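Local coordinates for uncharacterized protein (Pseudomonas aeruginosa, PDB 4NG2) that probably acts as an antiactivator of the quorum-sensing regulator LasR, binding it and so restraining quorum-sensing gene expression, at residues E[24-36]-E[44-56]. Numbering follows the deposited sequence.
Sequences IERYKDLMVEIPP and SLLWPVPAQPAID
With CG anti to its carbonyl carbon and further bends at chi2 and chi3 (-69° and -63°), Met-31 curls its thioether back over the neighbouring strand, where SD rests 3.6 Å from CB of Leu-46 and the two side chains cross at about a right angle. Both belong to an antiparallel beta hairpin, strand 31-34 against strand 43-46, with Met-31 and Leu-46 as a non-hydrogen-bonded pair. Leu-46 has its CG anti to the backbone N (chi1 155°), which brings CD1 to the Tyr-27 and Leu-30 side, where it touches CB of both residues. Next along the strands, Val-32 and Leu-45 form the hydrogen-bonded pair: Val-32 N donates to Leu-45 O at 2.9 Å, and Leu-45 N returns a bond to Val-32 O at 3.1 Å. Trp-47 N extends the pairing to Leu-30 O at 3.0 Å as the chain leaves the strand. Beyond it the chain turns into helix 52-66, so the face carrying Val-32 and Leu-45 is packed by the first turn of that helix. Here Ile-55 divides its branches: CG1 meets Val-32 CG2 at 3.8 Å, while CG2 sits 3.6 Å from Ile-34 CG1. Ile-34 also reaches Leu-45 with CD1 and touches Thr-100 of helix 88-107, on which the Trp-47 side chain packs as well. One side of the hairpin thus packs on helices 52-66 and 88-107, while the backbone of Leu-46 bonds to a chain of another protein and probably helps to hold it. On the sheet face shared with Met-31 and Leu-46, Ser-44 OG gives a weak hydrogen bond to Glu-33 OE1, 3.4 Å away.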
ATOM      1  N   ILE E  24      -3.333   7.653  18.005  1.00 44.76           N
ATOM      2  CA  ILE E  24      -1.936   8.077  18.057  1.00 45.81           C
ATOM      3  C   ILE E  24      -1.331   8.052  19.474  1.00 52.06           C
ATOM      4  O   ILE E  24      -0.202   7.598  19.649  1.00 61.32           O
ATOM      5  CB  ILE E  24      -1.743   9.470  17.454  1.00 41.76           C
ATOM      6  CG1 ILE E  24      -2.305   9.532  16.027  1.00 45.02           C
ATOM      7  CG2 ILE E  24      -0.274   9.844  17.468  1.00 47.29           C
ATOM      8  CD1 ILE E  24      -1.510   8.765  15.006  1.00 55.76           C
ATOM      9  N   GLU E  25      -2.069   8.517  20.483  1.00110.74           N
ATOM     10  CA  GLU E  25      -1.534   8.574  21.856  1.00116.36           C
ATOM     11  C   GLU E  25      -1.114   7.218  22.462  1.00115.36           C
ATOM     12  O   GLU E  25      -0.003   7.098  22.977  1.00123.06           O
ATOM     13  CB  GLU E  25      -2.466   9.347  22.797  1.00 77.59           C
ATOM     14  CG  GLU E  25      -1.878  10.669  23.304  1.00 77.59           C
ATOM     15  CD  GLU E  25      -1.337  10.573  24.723  1.00 77.59           C
ATOM     16  OE1 GLU E  25      -0.877   9.479  25.113  1.00 77.59           O
ATOM     17  OE2 GLU E  25      -1.386  11.592  25.453  1.00 77.59           O
ATOM     18  N   ARG E  26      -1.984   6.208  22.430  1.00 65.55           N
ATOM     19  CA  ARG E  26      -1.487   4.842  22.603  1.00 68.67           C
ATOM     20  C   ARG E  26      -0.702   4.672  21.313  1.00 69.01           C
ATOM     21  O   ARG E  26      -0.925   5.425  20.373  1.00 71.49           O
ATOM     22  CB  ARG E  26      -2.614   3.798  22.749  1.00 62.97           C
ATOM     23  CG  ARG E  26      -3.451   3.508  21.484  1.00 65.27           C
ATOM     24  CD  ARG E  26      -4.146   2.114  21.500  1.00 75.46           C
ATOM     25  NE  ARG E  26      -5.349   2.038  22.344  1.00 70.94           N
ATOM     26  CZ  ARG E  26      -6.591   1.836  21.897  1.00 70.14           C
ATOM     27  NH1 ARG E  26      -6.828   1.685  20.599  1.00 67.24           N
ATOM     28  NH2 ARG E  26      -7.606   1.790  22.751  1.00 63.77           N
ATOM     29  N   TYR E  27       0.229   3.736  21.243  1.00 53.72           N
ATOM     30  CA  TYR E  27       1.123   3.695  20.065  1.00 62.80           C
ATOM     31  C   TYR E  27       2.094   4.881  20.071  1.00 61.16           C
ATOM     32  O   TYR E  27       2.711   5.191  19.053  1.00 57.02           O
ATOM     33  CB  TYR E  27       0.344   3.663  18.720  1.00 51.46           C
ATOM     34  CG  TYR E  27      -0.666   2.542  18.618  1.00 52.38           C
ATOM     35  CD1 TYR E  27      -0.450   1.338  19.272  1.00 49.75           C
ATOM     36  CD2 TYR E  27      -1.849   2.696  17.900  1.00 48.98           C
ATOM     37  CE1 TYR E  27      -1.361   0.308  19.213  1.00 48.57           C
ATOM     38  CE2 TYR E  27      -2.782   1.669  17.834  1.00 47.94           C
ATOM     39  CZ  TYR E  27      -2.531   0.469  18.496  1.00 53.12           C
ATOM     40  OH  TYR E  27      -3.433  -0.585  18.460  1.00 44.99           O
ATOM     41  N   LYS E  28       2.210   5.552  21.213  1.00 68.74           N
ATOM     42  CA  LYS E  28       3.166   6.645  21.359  1.00 64.43           C
ATOM     43  C   LYS E  28       4.527   6.179  20.857  1.00 58.35           C
ATOM     44  O   LYS E  28       5.139   6.800  19.993  1.00 54.71           O
ATOM     45  CB  LYS E  28       3.282   7.050  22.835  1.00 68.57           C
ATOM     46  CG  LYS E  28       2.668   8.402  23.199  1.00 70.53           C
ATOM     47  CD  LYS E  28       3.043   8.810  24.626  1.00 81.23           C
ATOM     48  CE  LYS E  28       2.447   7.868  25.674  1.00 84.81           C
ATOM     49  NZ  LYS E  28       1.366   8.517  26.503  1.00 69.46           N
ATOM     50  N   ASP E  29       4.964   5.050  21.397  1.00 51.58           N
ATOM     51  CA  ASP E  29       6.304   4.519  21.174  1.00 54.26           C
ATOM     52  C   ASP E  29       6.560   4.006  19.749  1.00 56.14           C
ATOM     53  O   ASP E  29       7.678   4.113  19.223  1.00 56.71           O
ATOM     54  CB  ASP E  29       6.545   3.388  22.173  1.00 53.97           C
ATOM     55  CG  ASP E  29       6.349   3.831  23.620  1.00 64.39           C
ATOM     56  OD1 ASP E  29       6.546   5.036  23.921  1.00 59.04           O
ATOM     57  OD2 ASP E  29       5.999   2.970  24.455  1.00 66.23           O
ATOM     58  N   LEU E  30       5.513   3.456  19.136  1.00 49.58           N
ATOM     59  CA  LEU E  30       5.603   2.822  17.828  1.00 41.51           C
ATOM     60  C   LEU E  30       5.555   3.809  16.680  1.00 42.54           C
ATOM     61  O   LEU E  30       5.685   3.411  15.522  1.00 38.04           O
ATOM     62  CB  LEU E  30       4.483   1.805  17.669  1.00 45.43           C
ATOM     63  CG  LEU E  30       4.501   0.717  18.743  1.00 43.95           C
ATOM     64  CD1 LEU E  30       3.254  -0.167  18.671  1.00 39.45           C
ATOM     65  CD2 LEU E  30       5.778  -0.107  18.601  1.00 43.22           C
ATOM     66  N   MET E  31       5.386   5.094  16.991  1.00 43.27           N
ATOM     67  CA  MET E  31       5.422   6.145  15.965  1.00 42.39           C
ATOM     68  C   MET E  31       6.862   6.516  15.557  1.00 44.91           C
ATOM     69  O   MET E  31       7.764   6.528  16.385  1.00 42.14           O
ATOM     70  CB  MET E  31       4.661   7.397  16.439  1.00 42.49           C
ATOM     71  CG  MET E  31       3.150   7.213  16.640  1.00 45.36           C
ATOM     72  SD  MET E  31       2.187   6.954  15.124  1.00 39.66           S
ATOM     73  CE  MET E  31       2.412   8.470  14.195  1.00 35.10           C
ATOM     74  N   VAL E  32       7.066   6.825  14.280  1.00 35.50           N
ATOM     75  CA  VAL E  32       8.383   7.143  13.770  1.00 36.95           C
ATOM     76  C   VAL E  32       8.297   8.336  12.817  1.00 46.12           C
ATOM     77  O   VAL E  32       7.266   8.545  12.173  1.00 43.19           O
ATOM     78  CB  VAL E  32       9.022   5.928  13.033  1.00 37.12           C
ATOM     79  CG1 VAL E  32       9.221   4.741  13.995  1.00 36.53           C
ATOM     80  CG2 VAL E  32       8.186   5.527  11.812  1.00 34.03           C
ATOM     81  N   GLU E  33       9.375   9.117  12.716  1.00 58.43           N
ATOM     82  CA  GLU E  33       9.356  10.324  11.891  1.00 55.50           C
ATOM     83  C   GLU E  33      10.380  10.315  10.754  1.00 51.86           C
ATOM     84  O   GLU E  33      11.560  10.003  10.949  1.00 57.83           O
ATOM     85  CB  GLU E  33       9.572  11.577  12.753  1.00 57.71           C
ATOM     86  CG  GLU E  33       9.124  11.438  14.208  1.00 57.99           C
ATOM     87  CD  GLU E  33       7.614  11.431  14.367  1.00 60.90           C
ATOM     88  OE1 GLU E  33       6.918  12.114  13.576  1.00 58.09           O
ATOM     89  OE2 GLU E  33       7.131  10.734  15.285  1.00 66.37           O
ATOM     90  N   ILE E  34       9.901  10.666   9.568  1.00 39.83           N
ATOM     91  CA  ILE E  34      10.745  10.950   8.423  1.00 42.05           C
ATOM     92  C   ILE E  34      10.846  12.470   8.279  1.00 52.36           C
ATOM     93  O   ILE E  34       9.979  13.108   7.666  1.00 51.19           O
ATOM     94  CB  ILE E  34      10.168  10.325   7.150  1.00 38.92           C
ATOM     95  CG1 ILE E  34      10.323   8.798   7.213  1.00 39.60           C
ATOM     96  CG2 ILE E  34      10.853  10.903   5.905  1.00 32.71           C
ATOM     97  CD1 ILE E  34       9.640   8.078   6.102  1.00 39.27           C
ATOM     98  N   PRO E  35      11.911  13.057   8.854  1.00 62.90           N
ATOM     99  CA  PRO E  35      12.084  14.514   8.919  1.00 60.03           C
ATOM    100  C   PRO E  35      11.810  15.182   7.578  1.00 57.09           C
ATOM    101  O   PRO E  35      11.904  14.548   6.534  1.00 54.84           O
ATOM    102  CB  PRO E  35      13.557  14.675   9.301  1.00 59.25           C
ATOM    103  CG  PRO E  35      13.907  13.399  10.006  1.00 67.99           C
ATOM    104  CD  PRO E  35      13.101  12.332   9.338  1.00 58.41           C
ATOM    105  N   PRO E  36      11.437  16.460   7.613  1.00 55.07           N
ATOM    106  CA  PRO E  36      11.171  17.275   6.414  1.00 56.34           C
ATOM    107  C   PRO E  36      12.400  17.526   5.515  1.00 52.85           C
ATOM    108  O   PRO E  36      13.513  17.648   6.012  1.00 59.57           O
ATOM    109  CB  PRO E  36      10.640  18.588   7.000  1.00 52.15           C
ATOM    110  CG  PRO E  36      10.069  18.193   8.355  1.00 52.93           C
ATOM    111  CD  PRO E  36      10.999  17.125   8.855  1.00 54.74           C
ATOM    112  N   SER E  44       4.603  11.359   9.468  1.00 58.78           N
ATOM    113  CA  SER E  44       4.531  10.740  10.784  1.00 59.98           C
ATOM    114  C   SER E  44       3.796   9.435  10.591  1.00 63.18           C
ATOM    115  O   SER E  44       2.674   9.430  10.103  1.00 61.97           O
ATOM    116  CB  SER E  44       3.770  11.632  11.751  1.00 58.79           C
ATOM    117  OG  SER E  44       4.209  12.974  11.627  1.00 72.16           O
ATOM    118  N   LEU E  45       4.430   8.334  10.980  1.00 38.30           N
ATOM    119  CA  LEU E  45       4.055   7.008  10.496  1.00 36.93           C
ATOM    120  C   LEU E  45       4.021   6.034  11.649  1.00 34.69           C
ATOM    121  O   LEU E  45       4.961   5.982  12.425  1.00 32.84           O
ATOM    122  CB  LEU E  45       5.113   6.534   9.498  1.00 35.84           C
ATOM    123  CG  LEU E  45       4.876   6.466   7.989  1.00 41.56           C
ATOM    124  CD1 LEU E  45       3.741   7.347   7.540  1.00 34.06           C
ATOM    125  CD2 LEU E  45       6.183   6.753   7.207  1.00 26.03           C
ATOM    126  N   LEU E  46       2.945   5.266  11.770  1.00 37.03           N
ATOM    127  CA  LEU E  46       2.836   4.255  12.822  1.00 37.02           C
ATOM    128  C   LEU E  46       3.411   2.935  12.346  1.00 34.87           C
ATOM    129  O   LEU E  46       3.033   2.456  11.285  1.00 26.10           O
ATOM    130  CB  LEU E  46       1.377   4.037  13.195  1.00 34.58           C
ATOM    131  CG  LEU E  46       1.077   2.671  13.791  1.00 38.11           C
ATOM    132  CD1 LEU E  46       1.530   2.637  15.221  1.00 39.76           C
ATOM    133  CD2 LEU E  46      -0.407   2.394  13.708  1.00 44.26           C
ATOM    134  N   TRP E  47       4.317   2.352  13.132  1.00 38.46           N
ATOM    135  CA  TRP E  47       4.997   1.104  12.769  1.00 40.98           C
ATOM    136  C   TRP E  47       4.730   0.052  13.830  1.00 44.18           C
ATOM    137  O   TRP E  47       4.639   0.378  15.010  1.00 46.97           O
ATOM    138  CB  TRP E  47       6.499   1.319  12.635  1.00 38.27           C
ATOM    139  CG  TRP E  47       7.118   0.567  11.509  1.00 38.84           C
ATOM    140  CD1 TRP E  47       7.814  -0.614  11.581  1.00 36.91           C
ATOM    141  CD2 TRP E  47       7.112   0.944  10.134  1.00 39.03           C
ATOM    142  NE1 TRP E  47       8.226  -0.993  10.332  1.00 38.35           N
ATOM    143  CE2 TRP E  47       7.816  -0.050   9.424  1.00 37.70           C
ATOM    144  CE3 TRP E  47       6.574   2.024   9.427  1.00 35.59           C
ATOM    145  CZ2 TRP E  47       7.986   0.002   8.039  1.00 38.70           C
ATOM    146  CZ3 TRP E  47       6.748   2.076   8.058  1.00 36.33           C
ATOM    147  CH2 TRP E  47       7.447   1.077   7.377  1.00 34.53           C
ATOM    148  N   PRO E  48       4.582  -1.210  13.410  1.00 34.45           N
ATOM    149  CA  PRO E  48       4.226  -2.294  14.330  1.00 36.52           C
ATOM    150  C   PRO E  48       5.283  -2.542  15.393  1.00 33.98           C
ATOM    151  O   PRO E  48       4.970  -3.140  16.424  1.00 42.10           O
ATOM    152  CB  PRO E  48       4.104  -3.516  13.409  1.00 34.99           C
ATOM    153  CG  PRO E  48       3.754  -2.927  12.068  1.00 35.27           C
ATOM    154  CD  PRO E  48       4.534  -1.639  12.003  1.00 34.14           C
ATOM    155  N   VAL E  49       6.514  -2.120  15.135  1.00 29.13           N
ATOM    156  CA  VAL E  49       7.568  -2.253  16.119  1.00 36.18           C
ATOM    157  C   VAL E  49       8.373  -0.975  16.126  1.00 30.99           C
ATOM    158  O   VAL E  49       8.326  -0.219  15.155  1.00 32.21           O
ATOM    159  CB  VAL E  49       8.508  -3.438  15.807  1.00 36.16           C
ATOM    160  CG1 VAL E  49       7.703  -4.685  15.518  1.00 34.96           C
ATOM    161  CG2 VAL E  49       9.414  -3.107  14.643  1.00 34.31           C
ATOM    162  N   PRO E  50       9.114  -0.725  17.221  1.00 46.80           N
ATOM    163  CA  PRO E  50       9.984   0.454  17.222  1.00 39.79           C
ATOM    164  C   PRO E  50      11.001   0.292  16.105  1.00 40.79           C
ATOM    165  O   PRO E  50      11.609  -0.772  15.981  1.00 39.80           O
ATOM    166  CB  PRO E  50      10.662   0.400  18.601  1.00 42.28           C
ATOM    167  CG  PRO E  50      10.559  -1.027  19.037  1.00 41.24           C
ATOM    168  CD  PRO E  50       9.280  -1.549  18.436  1.00 42.23           C
ATOM    169  N   ALA E  51      11.177   1.331  15.300  1.00 32.02           N
ATOM    170  CA  ALA E  51      11.977   1.220  14.101  1.00 33.19           C
ATOM    171  C   ALA E  51      12.571   2.537  13.625  1.00 33.59           C
ATOM    172  O   ALA E  51      12.907   2.663  12.434  1.00 31.95           O
ATOM    173  CB  ALA E  51      11.138   0.583  12.976  1.00 33.16           C
ATOM    174  N   GLN E  52      12.709   3.510  14.528  1.00 38.28           N
ATOM    175  CA  GLN E  52      13.303   4.813  14.166  1.00 42.93           C
ATOM    176  C   GLN E  52      14.708   4.719  13.522  1.00 39.98           C
ATOM    177  O   GLN E  52      14.955   5.341  12.472  1.00 39.57           O
ATOM    178  CB  GLN E  52      13.303   5.778  15.362  1.00 45.57           C
ATOM    179  CG  GLN E  52      12.398   7.008  15.161  1.00 45.36           C
ATOM    180  CD  GLN E  52      12.973   7.971  14.147  1.00 46.59           C
ATOM    181  OE1 GLN E  52      14.178   8.160  14.117  1.00 50.09           O
ATOM    182  NE2 GLN E  52      12.128   8.582  13.315  1.00 42.79           N
ATOM    183  N   PRO E  53      15.621   3.915  14.119  1.00 30.04           N
ATOM    184  CA  PRO E  53      16.935   3.723  13.485  1.00 29.10           C
ATOM    185  C   PRO E  53      16.821   3.177  12.070  1.00 36.76           C
ATOM    186  O   PRO E  53      17.427   3.756  11.174  1.00 39.21           O
ATOM    187  CB  PRO E  53      17.633   2.704  14.381  1.00 25.15           C
ATOM    188  CG  PRO E  53      16.881   2.752  15.715  1.00 34.26           C
ATOM    189  CD  PRO E  53      15.460   3.103  15.341  1.00 36.69           C
ATOM    190  N   ALA E  54      16.066   2.103  11.847  1.00 35.08           N
ATOM    191  CA  ALA E  54      15.866   1.659  10.469  1.00 35.16           C
ATOM    192  C   ALA E  54      15.354   2.822   9.637  1.00 36.13           C
ATOM    193  O   ALA E  54      15.807   3.038   8.531  1.00 36.07           O
ATOM    194  CB  ALA E  54      14.923   0.469  10.390  1.00 34.98           C
ATOM    195  N   ILE E  55      14.429   3.606  10.169  1.00 34.50           N
ATOM    196  CA  ILE E  55      13.923   4.740   9.392  1.00 34.92           C
ATOM    197  C   ILE E  55      15.083   5.668   9.003  1.00 36.07           C
ATOM    198  O   ILE E  55      15.318   5.934   7.809  1.00 34.07           O
ATOM    199  CB  ILE E  55      12.766   5.507  10.125  1.00 38.11           C
ATOM    200  CG1 ILE E  55      11.504   4.636  10.197  1.00 33.15           C
ATOM    201  CG2 ILE E  55      12.432   6.828   9.420  1.00 34.25           C
ATOM    202  CD1 ILE E  55      10.721   4.595   8.909  1.00 29.10           C
ATOM    203  N   ASP E  56      15.839   6.130   9.990  1.00 40.35           N
ATOM    204  CA  ASP E  56      16.979   6.999   9.677  1.00 44.99           C
ATOM    205  C   ASP E  56      18.026   6.384   8.743  1.00 38.42           C
ATOM    206  O   ASP E  56      18.636   7.101   7.954  1.00 39.93           O
ATOM    207  CB  ASP E  56      17.632   7.550  10.945  1.00 46.52           C
ATOM    208  CG  ASP E  56      16.702   8.481  11.725  1.00 49.42           C
ATOM    209  OD1 ASP E  56      15.988   9.311  11.093  1.00 55.82           O
ATOM    210  OD2 ASP E  56      16.694   8.376  12.976  1.00 40.94           O
TER